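Local coordinates for probable TonB-dependent siderophore receptor PiuA (Acinetobacter baumannii, PDB 5FP1), which probably binds iron-chelating siderophores at the outer membrane as the first step of TonB-dependent iron uptake, and may recognise ferric enterobactin with micromolar affinity, at residues G254-W259 with P397-F402; Y355-T360 with T415-S420; D580-S585 with T630-L635; S611-N616 with G652-T657. All blocks are in the same frame, centred on the assembly; numbering follows the deposited sequence. Where two conformers were deposited one is given.

Contact 1 of 4, residues G254-W259 with P397-F402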
loop_
_atom_site.group_PDB
_atom_site.type_symbol
_atom_site.label_atom_id
_atom_site.label_comp_id
_atom_site.label_asym_id
_atom_site.label_seq_id
_atom_site.Cartn_x
_atom_site.Cartn_y
_atom_site.Cartn_z
ATOM N N GLY A 254 -8.366 12.293 19.413
ATOM C CA GLY A 254 -8.573 13.244 18.338
ATOM C C GLY A 254 -7.831 14.566 18.459
ATOM O O GLY A 254 -8.110 15.486 17.727
ATOM N N THR A 255 -6.826 14.635 19.321
ATOM C CA THR A 255 -5.992 15.838 19.426
ATOM C C THR A 255 -5.103 15.982 18.183
ATOM O O THR A 255 -4.480 15.010 17.729
ATOM C CB THR A 255 -5.139 15.806 20.705
ATOM O OG1 THR A 255 -6.004 15.766 21.860
ATOM C CG2 THR A 255 -4.234 17.016 20.787
ATOM N N TYR A 256 -5.057 17.186 17.628
ATOM C CA TYR A 256 -4.271 17.467 16.417
ATOM C C TYR A 256 -3.138 18.425 16.692
ATOM O O TYR A 256 -3.382 19.554 17.130
ATOM C CB TYR A 256 -5.175 18.068 15.349
ATOM C CG TYR A 256 -4.522 18.405 14.029
ATOM C CD1 TYR A 256 -4.065 17.412 13.165
ATOM C CD2 TYR A 256 -4.403 19.732 13.612
ATOM C CE1 TYR A 256 -3.507 17.739 11.937
ATOM C CE2 TYR A 256 -3.855 20.063 12.400
ATOM C CZ TYR A 256 -3.410 19.067 11.547
ATOM O OH TYR A 256 -2.857 19.434 10.327
ATOM N N TYR A 257 -1.912 17.987 16.418
ATOM C CA TYR A 257 -0.726 18.795 16.621
ATOM C C TYR A 257 -0.155 19.431 15.379
ATOM O O TYR A 257 0.914 20.061 15.429
ATOM C CB TYR A 257 0.358 17.959 17.322
ATOM C CG TYR A 257 -0.031 17.524 18.687
ATOM C CD1 TYR A 257 -0.353 18.457 19.666
ATOM C CD2 TYR A 257 -0.160 16.164 19.012
ATOM C CE1 TYR A 257 -0.733 18.058 20.936
ATOM C CE2 TYR A 257 -0.526 15.765 20.281
ATOM C CZ TYR A 257 -0.831 16.714 21.235
ATOM O OH TYR A 257 -1.235 16.319 22.485
ATOM N N GLY A 258 -0.862 19.313 14.258
ATOM C CA GLY A 258 -0.465 20.002 13.061
ATOM C C GLY A 258 -0.734 21.505 13.144
ATOM O O GLY A 258 -1.373 21.990 14.080
ATOM N N TRP A 259 -0.243 22.221 12.155
ATOM C CA TRP A 259 -0.274 23.678 12.130
ATOM C C TRP A 259 -0.989 24.071 10.847
ATOM O O TRP A 259 -0.384 24.144 9.777
ATOM C CB TRP A 259 1.148 24.185 12.185
ATOM C CG TRP A 259 1.344 25.635 12.423
ATOM C CD1 TRP A 259 0.395 26.629 12.425
ATOM C CD2 TRP A 259 2.585 26.263 12.685
ATOM N NE1 TRP A 259 0.986 27.844 12.702
ATOM C CE2 TRP A 259 2.331 27.648 12.863
ATOM C CE3 TRP A 259 3.892 25.791 12.836
ATOM C CZ2 TRP A 259 3.343 28.559 13.158
ATOM C CZ3 TRP A 259 4.895 26.698 13.138
ATOM C CH2 TRP A 259 4.613 28.079 13.288
ATOM N N PRO A 397 -4.441 21.978 22.297
ATOM C CA PRO A 397 -3.799 22.896 21.362
ATOM C C PRO A 397 -4.803 23.774 20.633
ATOM O O PRO A 397 -5.890 23.309 20.296
ATOM C CB PRO A 397 -3.107 21.963 20.343
ATOM C CG PRO A 397 -3.791 20.643 20.494
ATOM C CD PRO A 397 -4.210 20.562 21.941
ATOM N N THR A 398 -4.431 25.022 20.367
ATOM C CA THR A 398 -5.259 25.885 19.559
ATOM C C THR A 398 -4.521 26.301 18.299
ATOM O O THR A 398 -3.302 26.498 18.322
ATOM C CB THR A 398 -5.693 27.141 20.362
ATOM O OG1 THR A 398 -4.538 27.869 20.754
ATOM C CG2 THR A 398 -6.449 26.738 21.609
ATOM N N GLN A 399 -5.253 26.461 17.198
ATOM C CA GLN A 399 -4.644 26.807 15.913
ATOM C C GLN A 399 -4.282 28.282 15.841
ATOM O O GLN A 399 -5.095 29.146 16.177
ATOM C CB GLN A 399 -5.593 26.433 14.770
ATOM C CG GLN A 399 -5.710 24.928 14.593
ATOM C CD GLN A 399 -4.384 24.327 14.143
ATOM O OE1 GLN A 399 -3.655 24.934 13.363
ATOM N NE2 GLN A 399 -4.043 23.167 14.678
ATOM N N LYS A 400 -3.061 28.554 15.398
ATOM C CA LYS A 400 -2.482 29.904 15.314
ATOM C C LYS A 400 -1.917 30.200 13.940
ATOM O O LYS A 400 -1.652 29.283 13.162
ATOM C CB LYS A 400 -1.324 30.037 16.294
ATOM C CG LYS A 400 -1.665 29.820 17.762
ATOM C CD LYS A 400 -2.475 30.979 18.331
ATOM C CE LYS A 400 -2.796 30.725 19.797
ATOM N NZ LYS A 400 -3.756 31.724 20.353
ATOM N N PRO A 401 -1.695 31.486 13.633
ATOM C CA PRO A 401 -1.077 31.843 12.358
ATOM C C PRO A 401 0.366 31.366 12.177
ATOM O O PRO A 401 1.133 31.222 13.125
ATOM C CB PRO A 401 -1.136 33.401 12.331
ATOM C CG PRO A 401 -2.156 33.781 13.357
ATOM C CD PRO A 401 -2.193 32.672 14.379
ATOM N N PHE A 402 0.727 31.128 10.929
ATOM C CA PHE A 402 2.102 30.865 10.571
ATOM C C PHE A 402 2.642 32.166 10.018
ATOM O O PHE A 402 2.116 32.663 9.036
ATOM C CB PHE A 402 2.165 29.747 9.508
ATOM C CG PHE A 402 3.528 29.524 8.914
ATOM C CD1 PHE A 402 4.583 29.077 9.703
ATOM C CD2 PHE A 402 3.757 29.735 7.553
ATOM C CE1 PHE A 402 5.839 28.859 9.152
ATOM C CE2 PHE A 402 5.013 29.525 6.997
ATOM C CZ PHE A 402 6.061 29.083 7.797
#
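Two long connections between barrel strands lie alongside each other where Trp259 of 254-259 packs into the bend made by Lys400, Pro401 and Phe402. The indole enters this bend with its pyrrole side foremost: NE1 gives a weak hydrogen bond to Lys400 O (3.0 Å), which lies at the ring edge close to the indole plane, and the N-H is well off the line to the oxygen (133°). Phe402 comes from another direction. It turns an edge to one face of the indole's six-membered ring, a T-shaped pair with planes at 89° and Phe402 CD1 3.7 Å from Trp259 CZ2. Long connections of this kind are common in TonB-dependent receptors; here one follows the short strand 234-238 and leads into barrel strand 264-279, the other follows the short strand 391-393 and leads into 405-428. Gln399 bridges them by its amide. CG lies opposite the carbonyl carbon (chi1 -70°) and the chain bends at chi2, so that NE2 gives Gly258 O an almost straight hydrogen bond of 3.0 Å from above the carbonyl plane, while OE1 takes the N-H of Lys260. The same NE2 lies at the edge of the Tyr256 ring, 3.6 Å from CD2. Farther along, Pro397 CG sits 3.7 Å from Thr255 CG2 and 4.0 Å from Tyr257 CE1, and the hydroxyl of Tyr257 is bonded to Leu394 O.

Contact 2 of 4, residues Y355-T360 with T415-S420. With C8E ((hydroxyethyloxy)tri(ethyloxy)octane), chain J.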
loop_
_atom_site.group_PDB
_atom_site.type_symbol
_atom_site.label_atom_id
_atom_site.label_comp_id
_atom_site.label_asym_id
_atom_site.label_seq_id
_atom_site.Cartn_x
_atom_site.Cartn_y
_atom_site.Cartn_z
ATOM N N TYR A 355 10.258 -3.013 -20.086
ATOM C CA TYR A 355 11.179 -1.903 -20.009
ATOM C C TYR A 355 10.506 -0.791 -19.204
ATOM O O TYR A 355 9.348 -0.519 -19.397
ATOM C CB TYR A 355 11.495 -1.374 -21.399
ATOM C CG TYR A 355 12.269 -0.083 -21.357
ATOM C CD1 TYR A 355 13.622 -0.077 -21.102
ATOM C CD2 TYR A 355 11.628 1.143 -21.503
ATOM C CE1 TYR A 355 14.336 1.099 -21.025
ATOM C CE2 TYR A 355 12.339 2.329 -21.426
ATOM C CZ TYR A 355 13.687 2.296 -21.196
ATOM O OH TYR A 355 14.405 3.468 -21.113
ATOM N N SER A 356 11.240 -0.123 -18.333
ATOM C CA SER A 356 10.707 1.111 -17.738
ATOM C C SER A 356 11.772 2.117 -17.468
ATOM O O SER A 356 12.930 1.780 -17.223
ATOM C CB SER A 356 9.954 0.853 -16.427
ATOM O OG SER A 356 10.809 0.280 -15.490
ATOM N N LYS A 357 11.372 3.377 -17.487
ATOM C CA LYS A 357 12.283 4.435 -17.141
ATOM C C LYS A 357 11.531 5.509 -16.380
ATOM O O LYS A 357 10.461 5.956 -16.797
ATOM C CB LYS A 357 12.957 5.027 -18.377
ATOM C CG LYS A 357 14.034 6.027 -18.007
ATOM C CD LYS A 357 14.663 6.665 -19.245
ATOM C CE LYS A 357 15.869 7.494 -18.861
ATOM N NZ LYS A 357 16.655 7.836 -20.082
ATOM N N GLN A 358 12.101 5.894 -15.254
ATOM C CA GLN A 358 11.475 6.864 -14.369
ATOM C C GLN A 358 12.457 7.978 -14.085
ATOM O O GLN A 358 13.616 7.721 -13.792
ATOM C CB GLN A 358 11.087 6.203 -13.056
ATOM C CG GLN A 358 10.331 7.127 -12.134
ATOM C CD GLN A 358 9.939 6.483 -10.798
ATOM O OE1 GLN A 358 10.201 5.290 -10.517
ATOM N NE2 GLN A 358 9.336 7.290 -9.956
ATOM N N LYS A 359 11.969 9.214 -14.116
ATOM C CA LYS A 359 12.771 10.377 -13.765
ATOM C C LYS A 359 12.015 11.231 -12.762
ATOM O O LYS A 359 10.833 11.552 -12.947
ATOM C CB LYS A 359 13.107 11.235 -14.994
ATOM C CG LYS A 359 13.916 10.490 -16.051
ATOM C CD LYS A 359 14.555 11.411 -17.099
ATOM C CE LYS A 359 15.772 12.177 -16.559
ATOM N NZ LYS A 359 17.068 11.413 -16.609
ATOM N N THR A 360 12.721 11.621 -11.716
ATOM C CA THR A 360 12.120 12.341 -10.565
ATOM C C THR A 360 12.987 13.513 -10.202
ATOM O O THR A 360 14.212 13.360 -10.092
ATOM C CB THR A 360 12.011 11.416 -9.315
ATOM O OG1 THR A 360 11.153 10.318 -9.620
ATOM C CG2 THR A 360 11.416 12.154 -8.091
ATOM N N THR A 415 17.049 8.949 -11.657
ATOM C CA THR A 415 16.626 8.215 -12.833
ATOM C C THR A 415 16.797 6.729 -12.601
ATOM O O THR A 415 17.878 6.267 -12.222
ATOM C CB THR A 415 17.455 8.646 -14.047
ATOM O OG1 THR A 415 17.262 10.047 -14.245
ATOM C CG2 THR A 415 17.018 7.902 -15.313
ATOM N N VAL A 416 15.716 5.984 -12.778
ATOM C CA VAL A 416 15.762 4.515 -12.647
ATOM C C VAL A 416 15.336 3.924 -13.981
ATOM O O VAL A 416 14.271 4.252 -14.536
ATOM C CB VAL A 416 14.845 4.006 -11.524
ATOM C CG1 VAL A 416 14.822 2.487 -11.482
ATOM C CG2 VAL A 416 15.300 4.564 -10.175
ATOM N N GLU A 417 16.176 3.049 -14.491
ATOM C CA GLU A 417 15.913 2.382 -15.746
ATOM C C GLU A 417 16.018 0.877 -15.506
ATOM O O GLU A 417 16.987 0.391 -14.899
ATOM C CB GLU A 417 16.925 2.844 -16.795
ATOM C CG GLU A 417 16.606 2.344 -18.205
ATOM C CD GLU A 417 17.456 3.051 -19.269
ATOM O OE1 GLU A 417 18.584 3.432 -18.949
ATOM O OE2 GLU A 417 16.985 3.227 -20.399
ATOM N N SER A 418 15.047 0.132 -16.004
ATOM C CA SER A 418 15.056 -1.313 -15.846
ATOM C C SER A 418 14.712 -2.020 -17.136
ATOM O O SER A 418 14.048 -1.470 -18.022
ATOM C CB SER A 418 14.066 -1.739 -14.774
ATOM O OG SER A 418 12.740 -1.469 -15.183
ATOM N N THR A 419 15.152 -3.262 -17.211
ATOM C CA THR A 419 14.854 -4.124 -18.328
ATOM C C THR A 419 14.813 -5.557 -17.847
ATOM O O THR A 419 15.718 -6.004 -17.150
ATOM C CB THR A 419 15.939 -4.032 -19.398
ATOM O OG1 THR A 419 16.219 -2.650 -19.672
ATOM C CG2 THR A 419 15.471 -4.745 -20.657
ATOM N N SER A 420 13.789 -6.293 -18.251
ATOM C CA SER A 420 13.632 -7.638 -17.761
ATOM C C SER A 420 12.998 -8.571 -18.748
ATOM O O SER A 420 12.290 -8.158 -19.667
ATOM C CB SER A 420 12.784 -7.623 -16.483
ATOM O OG SER A 420 11.657 -6.810 -16.610
HETATM C C1 C8E J . 11.595 9.805 -18.471
HETATM C C2 C8E J . 10.420 8.853 -18.515
HETATM C C3 C8E J . 9.186 9.518 -19.123
HETATM C C4 C8E J . 9.119 9.299 -20.631
HETATM C C5 C8E J . 7.941 10.025 -21.273
HETATM C C6 C8E J . 6.631 9.606 -20.629
HETATM C C7 C8E J . 6.284 10.476 -19.419
HETATM C C8 C8E J . 4.792 10.427 -19.121
HETATM O O9 C8E J . 4.337 11.758 -18.876
HETATM C C10 C8E J . 3.016 11.839 -18.321
HETATM C C11 C8E J . 2.026 10.880 -18.983
HETATM O O12 C8E J . 0.676 11.194 -18.606
HETATM O O HOH W 1 12.207 2.244 -13.996
HETATM O O HOH W 2 17.796 5.778 -21.448
#
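Lys359 folds over beside Thr415, bent at chi3 and chi4, until its NZ donates to Thr415 OG1 at 2.7 Å; the two side chains point the same way, and a detergent molecule lies against the fold, the terminal carbon C1 of the bound C8E coming within 3.4 Å of Lys359 CG. Lys357 on the same face does the reverse and stays extended; its NZ reaches Glu417 OE2 through a water that accepts from the lysine and donates to the carboxylate. Glu417 OE2 is thus gripped twice, for Tyr355 OH also donates to it (2.7 Å), arriving on the anti side and 21° out of the carboxylate plane. OE2 lies near the plane of the phenol ring, whereas the carboxylate itself is turned well away from that plane. The nearby lysine would be expected to favour the charged form of Glu417.

On the other face Ser356 and Ser418 bring their hydroxyls together, though Ser418 was modelled in two positions and the closeness in this one is doubtful. A second water joins Ser356 OG to Val416 O. Gln358, extended from its strand, carries its NE2 to Ser327 OG. The two backbones run antiparallel (177°). Ser356-Ser418 and Gln358-Val416 are hydrogen-bonded pairs, with Gln358 N to Val416 O at 2.8 Å, and they alternate with non-hydrogen-bonded pairs such as Lys357-Glu417. Two long neighbouring strands, 346-368 and 405-428, paired in this way are the standard wall of a TonB-dependent receptor's transmembrane barrel.

Contact 3 of 4, residues D580-S585 with T630-L635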
loop_
_atom_site.group_PDB
_atom_site.type_symbol
_atom_site.label_atom_id
_atom_site.label_comp_id
_atom_site.label_asym_id
_atom_site.label_seq_id
_atom_site.Cartn_x
_atom_site.Cartn_y
_atom_site.Cartn_z
ATOM N N ASP A 580 -27.591 -18.681 1.268
ATOM C CA ASP A 580 -27.962 -17.733 0.235
ATOM C C ASP A 580 -28.376 -16.405 0.862
ATOM O O ASP A 580 -28.681 -15.462 0.150
ATOM C CB ASP A 580 -29.046 -18.284 -0.702
ATOM C CG ASP A 580 -30.379 -18.502 -0.011
ATOM O OD1 ASP A 580 -30.473 -18.359 1.232
ATOM O OD2 ASP A 580 -31.347 -18.826 -0.731
ATOM N N LYS A 581 -28.352 -16.332 2.189
ATOM C CA LYS A 581 -28.572 -15.065 2.902
ATOM C C LYS A 581 -27.347 -14.534 3.689
ATOM O O LYS A 581 -27.338 -13.379 4.128
ATOM C CB LYS A 581 -29.717 -15.241 3.892
ATOM C CG LYS A 581 -31.013 -15.650 3.209
ATOM C CD LYS A 581 -32.176 -15.669 4.171
ATOM C CE LYS A 581 -33.445 -16.040 3.420
ATOM N NZ LYS A 581 -34.544 -16.349 4.366
ATOM N N TRP A 582 -26.360 -15.390 3.906
ATOM C CA TRP A 582 -25.263 -15.105 4.831
ATOM C C TRP A 582 -23.886 -15.208 4.137
ATOM O O TRP A 582 -23.517 -16.267 3.605
ATOM C CB TRP A 582 -25.351 -16.094 5.971
ATOM C CG TRP A 582 -24.402 -15.870 7.073
ATOM C CD1 TRP A 582 -23.658 -14.744 7.312
ATOM C CD2 TRP A 582 -24.096 -16.785 8.124
ATOM N NE1 TRP A 582 -22.898 -14.918 8.437
ATOM C CE2 TRP A 582 -23.152 -16.157 8.963
ATOM C CE3 TRP A 582 -24.524 -18.080 8.439
ATOM C CZ2 TRP A 582 -22.635 -16.772 10.096
ATOM C CZ3 TRP A 582 -24.007 -18.691 9.566
ATOM C CH2 TRP A 582 -23.068 -18.038 10.378
ATOM N N ASN A 583 -23.138 -14.107 4.109
ATOM C CA ASN A 583 -21.799 -14.148 3.509
ATOM C C ASN A 583 -20.703 -13.735 4.476
ATOM O O ASN A 583 -20.981 -13.228 5.582
ATOM C CB ASN A 583 -21.727 -13.392 2.196
ATOM C CG ASN A 583 -21.969 -11.922 2.350
ATOM O OD1 ASN A 583 -22.163 -11.414 3.468
ATOM N ND2 ASN A 583 -21.986 -11.215 1.219
ATOM N N ILE A 584 -19.461 -14.029 4.097
ATOM C CA ILE A 584 -18.360 -13.831 5.026
ATOM C C ILE A 584 -17.041 -13.561 4.296
ATOM O O ILE A 584 -16.784 -14.100 3.212
ATOM C CB ILE A 584 -18.217 -15.038 5.970
ATOM C CG1 ILE A 584 -17.323 -14.700 7.161
ATOM C CG2 ILE A 584 -17.723 -16.255 5.217
ATOM C CD1 ILE A 584 -17.186 -15.805 8.177
ATOM N N SER A 585 -16.235 -12.688 4.898
ATOM C CA SER A 585 -14.830 -12.519 4.504
ATOM C C SER A 585 -14.069 -12.409 5.793
ATOM O O SER A 585 -14.294 -11.466 6.574
ATOM C CB SER A 585 -14.659 -11.270 3.621
ATOM O OG SER A 585 -13.305 -11.129 3.170
ATOM N N THR A 630 -19.062 -9.788 7.890
ATOM C CA THR A 630 -20.144 -10.691 7.581
ATOM C C THR A 630 -21.464 -9.944 7.407
ATOM O O THR A 630 -21.717 -8.943 8.090
ATOM C CB THR A 630 -20.236 -11.815 8.630
ATOM O OG1 THR A 630 -21.172 -12.806 8.172
ATOM C CG2 THR A 630 -20.618 -11.296 9.998
ATOM N N THR A 631 -22.264 -10.389 6.435
ATOM C CA THR A 631 -23.557 -9.772 6.179
ATOM C C THR A 631 -24.666 -10.816 6.078
ATOM O O THR A 631 -24.424 -11.983 5.730
ATOM C CB THR A 631 -23.584 -8.880 4.924
ATOM O OG1 THR A 631 -23.667 -9.679 3.746
ATOM C CG2 THR A 631 -22.319 -7.976 4.855
ATOM N N TYR A 632 -25.874 -10.355 6.389
ATOM C CA TYR A 632 -27.055 -11.215 6.434
ATOM C C TYR A 632 -28.262 -10.513 5.812
ATOM O O TYR A 632 -28.510 -9.328 6.040
ATOM C CB TYR A 632 -27.345 -11.666 7.868
ATOM C CG TYR A 632 -28.250 -12.878 7.891
ATOM C CD1 TYR A 632 -29.633 -12.733 7.816
ATOM C CD2 TYR A 632 -27.726 -14.160 7.924
ATOM C CE1 TYR A 632 -30.465 -13.837 7.795
ATOM C CE2 TYR A 632 -28.549 -15.265 7.908
ATOM C CZ TYR A 632 -29.920 -15.097 7.845
ATOM O OH TYR A 632 -30.746 -16.197 7.818
ATOM N N LYS A 633 -28.994 -11.247 4.983
ATOM C CA LYS A 633 -30.183 -10.709 4.335
ATOM C C LYS A 633 -31.348 -10.887 5.296
ATOM O O LYS A 633 -32.044 -11.904 5.234
ATOM C CB LYS A 633 -30.461 -11.459 3.037
ATOM C CG LYS A 633 -29.954 -10.769 1.789
ATOM C CD LYS A 633 -30.823 -9.564 1.464
ATOM C CE LYS A 633 -30.825 -9.265 -0.024
ATOM N NZ LYS A 633 -31.419 -7.930 -0.301
ATOM N N VAL A 634 -31.530 -9.933 6.207
ATOM C CA VAL A 634 -32.565 -10.063 7.227
ATOM C C VAL A 634 -33.961 -9.956 6.603
ATOM O O VAL A 634 -34.877 -10.621 7.045
ATOM C CB VAL A 634 -32.433 -9.048 8.383
ATOM C CG1 VAL A 634 -31.046 -9.107 9.012
ATOM C CG2 VAL A 634 -32.768 -7.645 7.927
ATOM N N LEU A 635 -34.117 -9.131 5.579
ATOM C CA LEU A 635 -35.350 -9.124 4.795
ATOM C C LEU A 635 -34.917 -9.115 3.360
ATOM O O LEU A 635 -33.755 -8.839 3.072
ATOM C CB LEU A 635 -36.188 -7.880 5.083
ATOM C CG LEU A 635 -36.661 -7.693 6.524
ATOM C CD1 LEU A 635 -37.033 -6.240 6.767
ATOM C CD2 LEU A 635 -37.834 -8.612 6.826
HETATM O O HOH W 3 -25.981 -11.083 3.115
HETATM O O HOH W 4 -22.546 -8.400 1.364
#
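The carbonyl oxygen of Asn583 is gripped by two donors from the facing strand. Thr630 OG1 donates to Asn583 O at 2.6 Å, nearly along the C=O axis, while Thr631 N comes in at 3.2 Å from above the carbonyl plane. The threonine hydroxyl works in both directions, since it also accepts from Trp582 NE1 at 2.7 Å. That bond is bent (138°), but OG1 lies near the indole plane and holds the NE1 edge toward Thr630, whose OG1 relays between the indole N-H and the carbonyl of Asn583. Trp582 owes this reach to its first torsion, which sets CG opposite the backbone N (chi1 -174°).

Tyr632 follows on the same face. Its CD2 packs 3.6 Å from Trp582 CB, with the two rings set obliquely, and Lys581 CB lies over the phenol face in a CH-pi contact, 4.2 Å from the ring centroid. Lys581 O closes the end of the pairing by accepting from Lys633 N (2.8 Å) on a lone pair. The opposite face carries Asn583 and Thr631, whose side chains meet through OD1 and OG1; the modelled spacing is too short to be trusted in detail. Two waters donate to Thr631 OG1: one also donates to Lys581 O, and the other accepts from Asn583 ND2.

Segments 582-585 and 630-633 run antiparallel (171°), at the start of strand 582-597 and near the end of its barrel neighbour 624-635. Strand 638-651 continues the pairing beyond Thr630 and Tyr632, and on the Asn583-Thr631 face Thr631 touches Asp54 of helix 49-55 in the plug, while Asn583 touches Leu23.

Contact 4 of 4, residues S611-N616 with G652-T657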
loop_
_atom_site.group_PDB
_atom_site.type_symbol
_atom_site.label_atom_id
_atom_site.label_comp_id
_atom_site.label_asym_id
_atom_site.label_seq_id
_atom_site.Cartn_x
_atom_site.Cartn_y
_atom_site.Cartn_z
ATOM N N SER A 611 23.397 -4.809 17.869
ATOM C CA SER A 611 23.513 -6.255 18.051
ATOM C C SER A 611 22.886 -6.674 19.372
ATOM O O SER A 611 22.403 -7.790 19.517
ATOM C CB SER A 611 24.986 -6.714 17.969
ATOM O OG SER A 611 25.732 -6.049 18.967
ATOM N N ILE A 612 22.818 -5.757 20.330
ATOM C CA ILE A 612 22.130 -6.055 21.595
ATOM C C ILE A 612 20.636 -6.293 21.408
ATOM O O ILE A 612 19.962 -6.817 22.299
ATOM C CB ILE A 612 22.323 -4.925 22.629
ATOM C CG1 ILE A 612 21.783 -3.603 22.094
ATOM C CG2 ILE A 612 23.804 -4.755 22.937
ATOM C CD1 ILE A 612 21.776 -2.487 23.133
ATOM N N TYR A 613 20.102 -5.909 20.247
ATOM C CA TYR A 613 18.678 -6.155 19.962
ATOM C C TYR A 613 18.437 -7.353 19.044
ATOM O O TYR A 613 17.302 -7.613 18.610
ATOM C CB TYR A 613 18.055 -4.890 19.362
ATOM C CG TYR A 613 18.256 -3.675 20.207
ATOM C CD1 TYR A 613 17.854 -3.656 21.527
ATOM C CD2 TYR A 613 18.796 -2.504 19.664
ATOM C CE1 TYR A 613 18.011 -2.522 22.309
ATOM C CE2 TYR A 613 18.973 -1.379 20.450
ATOM C CZ TYR A 613 18.569 -1.396 21.757
ATOM O OH TYR A 613 18.716 -0.277 22.513
ATOM N N ASN A 614 19.499 -8.091 18.741
ATOM C CA ASN A 614 19.357 -9.331 17.980
ATOM C C ASN A 614 18.357 -10.256 18.681
ATOM O O ASN A 614 18.419 -10.450 19.902
ATOM C CB ASN A 614 20.705 -10.038 17.808
ATOM C CG ASN A 614 21.644 -9.317 16.871
ATOM O OD1 ASN A 614 21.305 -8.312 16.251
ATOM N ND2 ASN A 614 22.850 -9.850 16.752
ATOM N N GLY A 615 17.385 -10.759 17.917
ATOM C CA GLY A 615 16.286 -11.543 18.463
ATOM C C GLY A 615 14.998 -10.776 18.750
ATOM O O GLY A 615 13.981 -11.392 19.010
ATOM N N ASN A 616 15.027 -9.436 18.713
ATOM C CA ASN A 616 13.835 -8.643 18.970
ATOM C C ASN A 616 12.750 -8.863 17.900
ATOM O O ASN A 616 12.994 -9.425 16.839
ATOM C CB ASN A 616 14.170 -7.110 19.084
ATOM C CG ASN A 616 14.585 -6.712 20.501
ATOM O OD1 ASN A 616 14.716 -7.566 21.374
ATOM N ND2 ASN A 616 14.784 -5.438 20.734
ATOM N N GLY A 652 7.382 0.194 16.837
ATOM C CA GLY A 652 7.958 1.095 15.869
ATOM C C GLY A 652 9.444 0.911 15.678
ATOM O O GLY A 652 9.957 1.166 14.589
ATOM N N ASP A 653 10.150 0.472 16.715
ATOM C CA ASP A 653 11.604 0.484 16.652
ATOM C C ASP A 653 12.296 -0.890 16.856
ATOM O O ASP A 653 11.744 -1.793 17.463
ATOM C CB ASP A 653 12.156 1.493 17.665
ATOM C CG ASP A 653 11.793 1.151 19.100
ATOM O OD1 ASP A 653 10.786 0.430 19.347
ATOM O OD2 ASP A 653 12.506 1.647 20.006
ATOM N N VAL A 654 13.519 -0.981 16.332
ATOM C CA VAL A 654 14.390 -2.137 16.463
ATOM C C VAL A 654 14.612 -2.457 17.933
ATOM O O VAL A 654 14.572 -3.623 18.346
ATOM C CB VAL A 654 15.726 -1.883 15.718
ATOM C CG1 VAL A 654 16.795 -2.881 16.143
ATOM C CG2 VAL A 654 15.488 -1.966 14.215
ATOM N N ALA A 655 14.743 -1.421 18.747
ATOM C CA ALA A 655 14.973 -1.614 20.173
ATOM C C ALA A 655 13.745 -2.138 20.901
ATOM O O ALA A 655 13.848 -2.534 22.056
ATOM C CB ALA A 655 15.455 -0.312 20.814
ATOM N N ASN A 656 12.577 -2.089 20.257
ATOM C CA ASN A 656 11.325 -2.546 20.838
ATOM C C ASN A 656 11.015 -1.760 22.144
ATOM O O ASN A 656 10.644 -2.354 23.153
ATOM C CB ASN A 656 11.300 -4.058 21.173
ATOM C CG ASN A 656 11.236 -5.004 19.948
ATOM O OD1 ASN A 656 11.157 -6.218 20.137
ATOM N ND2 ASN A 656 11.289 -4.483 18.731
ATOM N N THR A 657 11.173 -0.442 22.112
ATOM C CA THR A 657 10.845 0.429 23.250
ATOM C C THR A 657 9.712 1.415 22.958
ATOM O O THR A 657 9.235 2.107 23.858
ATOM C CB THR A 657 12.068 1.273 23.652
ATOM O OG1 THR A 657 12.485 2.106 22.565
ATOM C CG2 THR A 657 13.228 0.389 24.055
#
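Two tight turns face each other here, a type II turn from Tyr613 to Asn616 that starts on the last residue of a short 3-10 segment and a type I turn from Asp653 to Asn656. Tyr613 presents one ring face to the second turn: Ala655 CA sits over the ring centre, 3.6 Å from the centroid and only 5° off the normal, and Ala655 CB reaches CZ at 3.4 Å. Ile612 CG1 covers the other face, so the phenol is sandwiched. Val654 CG1 adds an aliphatic contact at Tyr613 CB (4.0 Å). Both turns belong to loops between barrel strands, one leading into strand 624-635, the other linking 638-651 with 659-673. Asn616 makes the polar link between them: its ND2 donates to Val654 O at 3.0 Å, nearly straight (172°) and in the carbonyl plane. Its amide also stacks on that of Asn656, the two planes 15° apart and the side chains running past each other in opposite directions. Asn656 is oriented from behind, because its ND2 donates to Asp653 O and to Gln617 O. The carboxylate of Asp653 ties the turn to the next residue, with Thr657 OG1 donating to the syn lone pair of OD2 at 2.6 Å.

All four contacts belong to the beta-barrel part of the receptor, at separate places on it. Contacts 2 and 3 are pairings of strands in the barrel wall, on opposite sides of the chain's centre with their own centres 47 Å apart. Contacts 1 and 4 instead join loops; their centres are 33 Å apart and their nearest atoms about 17 Å, the closest approach of any two of the four. Along the sequence, contacts 1 and 2 interleave, as do 3 and 4, yet the nearest atoms are about 24 Å apart for contacts 1 and 2 and about 27 Å for contacts 3 and 4. Contact 2 touches a bound C8E detergent directly, whereas in contact 3 the side chain of Ile584 lies about 10 Å from one.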